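Local coordinates for PUM-HD domain-containing protein (Caenorhabditis elegans, PDB 7CGK) that probably binds the 3' untranslated regions of messenger RNAs through its Pumilio homology domain, the part held here with bound RNA, at residues 161-166 / 199-204. The protein carries 2 engineered substitutions. Residues are numbered along the deposited sequence; the frame is centred on the assembly and turned at random.
Sequences KAIEKV and QRCLEH. With nucleotides of chain B.
Arg200 grips Glu203 side-on, Arg200 NE reaching Glu203 OE1 at 2.6 Å and Arg200 NH2 reaching Glu203 OE2 at 2.7 Å, and both carboxylate oxygens lie close to the guanidinium plane. This paired grip, with a further hydrogen bond from NH1 to Gln160, fixes the rotation of the guanidinium; Arg200 also packs on an adenine base of the bound RNA. Across the contact Glu164 runs alongside Arg200, and Glu164 OE1 touches Arg200 CD at 3.3 Å. The same oxygen sits well out of the guanidinium plane, where no N-H points at it, and carboxylate and guanidinium attract by charge alone. With an alanine at Arg200, the Glu203 carboxylate would probably be left without its charged mate, and Glu164 without the aliphatic chain it lies along. Ile163 packs against the 199-204 helix: CG2, anti to its backbone N (chi1 -67° for CG1), lies 3.7 Å from Arg200 CB, while CD1 meets Cys201 SG at 3.6 Å. At the His204 ring, Glu203 CB lies over one face, toward the rim, and Glu164 CA over the centre of the other, a CH-pi contact 4.1 Å from the centroid and 9° off the normal. No hydrogen bond crosses between 161-166 and 199-204, whose helix axes run nearly parallel (4°) at 9.3 Å. On 199-204, Gln199 pairs with the Watson-Crick edge of A4 of chain B, NE2 giving to N1 at 3.0 Å and OE1 accepting from N6. Helices of two adjacent predicted Pumilio repeats packed side by side, presenting base-reading side chains to RNA, are characteristic of the PUF fold.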
loop_
_atom_site.group_PDB
_atom_site.type_symbol
_atom_site.label_atom_id
_atom_site.label_comp_id
_atom_site.label_asym_id
_atom_site.label_seq_id
_atom_site.Cartn_x
_atom_site.Cartn_y
_atom_site.Cartn_z
ATOM N N LYS A 161 -0.680 7.224 4.564
ATOM C CA LYS A 161 -1.155 8.524 4.099
ATOM C C LYS A 161 -0.150 9.620 4.409
ATOM O O LYS A 161 0.043 10.537 3.598
ATOM C CB LYS A 161 -2.513 8.858 4.729
ATOM C CG LYS A 161 -3.386 9.750 3.833
ATOM C CD LYS A 161 -4.247 8.866 2.933
ATOM C CE LYS A 161 -5.305 9.632 2.157
ATOM N NZ LYS A 161 -4.809 10.043 0.816
ATOM N N ALA A 162 0.487 9.556 5.593
ATOM C CA ALA A 162 1.498 10.551 5.935
ATOM C C ALA A 162 2.609 10.559 4.898
ATOM O O ALA A 162 3.070 11.625 4.480
ATOM C CB ALA A 162 2.076 10.284 7.327
ATOM N N ILE A 163 3.043 9.369 4.468
ATOM C CA ILE A 163 4.144 9.241 3.524
ATOM C C ILE A 163 3.725 9.732 2.142
ATOM O O ILE A 163 4.523 10.345 1.425
ATOM C CB ILE A 163 4.618 7.773 3.513
ATOM C CG1 ILE A 163 5.252 7.428 4.855
ATOM C CG2 ILE A 163 5.594 7.500 2.367
ATOM C CD1 ILE A 163 5.417 5.943 5.093
ATOM N N GLU A 164 2.466 9.508 1.762
ATOM C CA GLU A 164 1.972 9.962 0.467
ATOM C C GLU A 164 1.795 11.477 0.394
ATOM O O GLU A 164 1.853 12.045 -0.698
ATOM C CB GLU A 164 0.637 9.292 0.153
ATOM C CG GLU A 164 0.693 7.772 0.069
ATOM C CD GLU A 164 -0.695 7.125 0.124
ATOM O OE1 GLU A 164 -0.758 5.875 0.216
ATOM O OE2 GLU A 164 -1.715 7.863 0.092
ATOM N N LYS A 165 1.535 12.150 1.513
ATOM C CA LYS A 165 1.021 13.510 1.445
ATOM C C LYS A 165 1.907 14.547 2.104
ATOM O O LYS A 165 1.689 15.736 1.889
ATOM C CB LYS A 165 -0.380 13.584 2.072
ATOM C CG LYS A 165 -1.416 12.656 1.419
ATOM C CD LYS A 165 -1.912 13.170 0.066
ATOM C CE LYS A 165 -2.401 14.638 0.170
ATOM N NZ LYS A 165 -3.037 15.147 -1.089
ATOM N N VAL A 166 2.892 14.143 2.887
ATOM C CA VAL A 166 3.785 15.066 3.567
ATOM C C VAL A 166 5.144 15.046 2.872
ATOM O O VAL A 166 5.585 14.015 2.355
ATOM C CB VAL A 166 3.909 14.689 5.055
ATOM C CG1 VAL A 166 4.855 15.637 5.772
ATOM C CG2 VAL A 166 2.543 14.701 5.702
ATOM N N GLN A 199 6.673 -0.241 1.516
ATOM C CA GLN A 199 6.415 0.036 0.105
ATOM C C GLN A 199 6.188 1.531 -0.150
ATOM O O GLN A 199 6.748 2.090 -1.106
ATOM C CB GLN A 199 5.226 -0.783 -0.384
ATOM C CG GLN A 199 5.519 -2.265 -0.482
ATOM C CD GLN A 199 4.285 -3.091 -0.773
ATOM O OE1 GLN A 199 3.732 -3.065 -1.873
ATOM N NE2 GLN A 199 3.843 -3.824 0.218
ATOM N N ARG A 200 5.362 2.200 0.678
ATOM C CA ARG A 200 5.135 3.632 0.451
ATOM C C ARG A 200 6.434 4.392 0.561
ATOM O O ARG A 200 6.712 5.282 -0.250
ATOM C CB ARG A 200 4.139 4.238 1.440
ATOM C CG ARG A 200 2.811 3.603 1.507
ATOM C CD ARG A 200 1.921 3.891 0.325
ATOM N NE ARG A 200 2.244 3.064 -0.834
ATOM C CZ ARG A 200 1.981 1.765 -0.970
ATOM N NH1 ARG A 200 1.397 1.057 0.001
ATOM N NH2 ARG A 200 2.305 1.175 -2.115
ATOM N N CYS A 201 7.236 4.059 1.574
ATOM C CA CYS A 201 8.547 4.682 1.709
ATOM C C CYS A 201 9.348 4.553 0.422
ATOM O O CYS A 201 9.876 5.547 -0.090
ATOM C CB CYS A 201 9.300 4.069 2.887
ATOM S SG CYS A 201 8.673 4.647 4.466
ATOM N N LEU A 202 9.429 3.339 -0.131
ATOM C CA LEU A 202 10.161 3.127 -1.378
ATOM C C LEU A 202 9.592 3.962 -2.517
ATOM O O LEU A 202 10.348 4.439 -3.364
ATOM C CB LEU A 202 10.157 1.639 -1.749
ATOM C CG LEU A 202 10.889 0.754 -0.734
ATOM C CD1 LEU A 202 10.755 -0.755 -1.028
ATOM C CD2 LEU A 202 12.357 1.189 -0.676
ATOM N N GLU A 203 8.274 4.181 -2.529
ATOM C CA GLU A 203 7.643 4.982 -3.576
ATOM C C GLU A 203 7.895 6.475 -3.410
ATOM O O GLU A 203 8.025 7.184 -4.407
ATOM C CB GLU A 203 6.135 4.735 -3.604
ATOM C CG GLU A 203 5.739 3.365 -4.114
ATOM C CD GLU A 203 4.321 2.979 -3.721
ATOM O OE1 GLU A 203 3.689 3.700 -2.914
ATOM O OE2 GLU A 203 3.839 1.932 -4.202
ATOM N N HIS A 204 7.918 6.992 -2.177
ATOM C CA HIS A 204 7.823 8.438 -1.985
ATOM C C HIS A 204 9.009 9.078 -1.282
ATOM O O HIS A 204 9.089 10.310 -1.270
ATOM C CB HIS A 204 6.556 8.802 -1.184
ATOM C CG HIS A 204 5.282 8.381 -1.842
ATOM N ND1 HIS A 204 4.729 9.067 -2.903
ATOM C CD2 HIS A 204 4.445 7.345 -1.588
ATOM C CE1 HIS A 204 3.610 8.469 -3.280
ATOM N NE2 HIS A 204 3.414 7.421 -2.498
ATOM P P A B 4 -4.487 -12.847 -3.590
ATOM O OP1 A B 4 -5.550 -13.248 -2.642
ATOM O OP2 A B 4 -4.723 -12.983 -5.058
ATOM O "O5'" A B 4 -4.008 -11.344 -3.358
ATOM C "C5'" A B 4 -4.594 -10.539 -2.346
ATOM C "C4'" A B 4 -3.764 -10.532 -1.085
ATOM O "O4'" A B 4 -2.351 -10.473 -1.419
ATOM C "C3'" A B 4 -3.997 -9.336 -0.171
ATOM O "O3'" A B 4 -5.076 -9.548 0.726
ATOM C "C2'" A B 4 -2.663 -9.184 0.548
ATOM O "O2'" A B 4 -2.572 -10.120 1.603
ATOM C "C1'" A B 4 -1.678 -9.600 -0.540
ATOM N N9 A B 4 -1.197 -8.463 -1.342
ATOM C C8 A B 4 -1.635 -8.109 -2.588
ATOM N N7 A B 4 -1.006 -7.056 -3.064
ATOM C C5 A B 4 -0.089 -6.704 -2.072
ATOM C C6 A B 4 0.885 -5.678 -1.961
ATOM N N6 A B 4 1.143 -4.763 -2.894
ATOM N N1 A B 4 1.618 -5.613 -0.834
ATOM C C2 A B 4 1.378 -6.526 0.127
ATOM N N3 A B 4 0.493 -7.534 0.141
ATOM C C4 A B 4 -0.211 -7.566 -1.001
#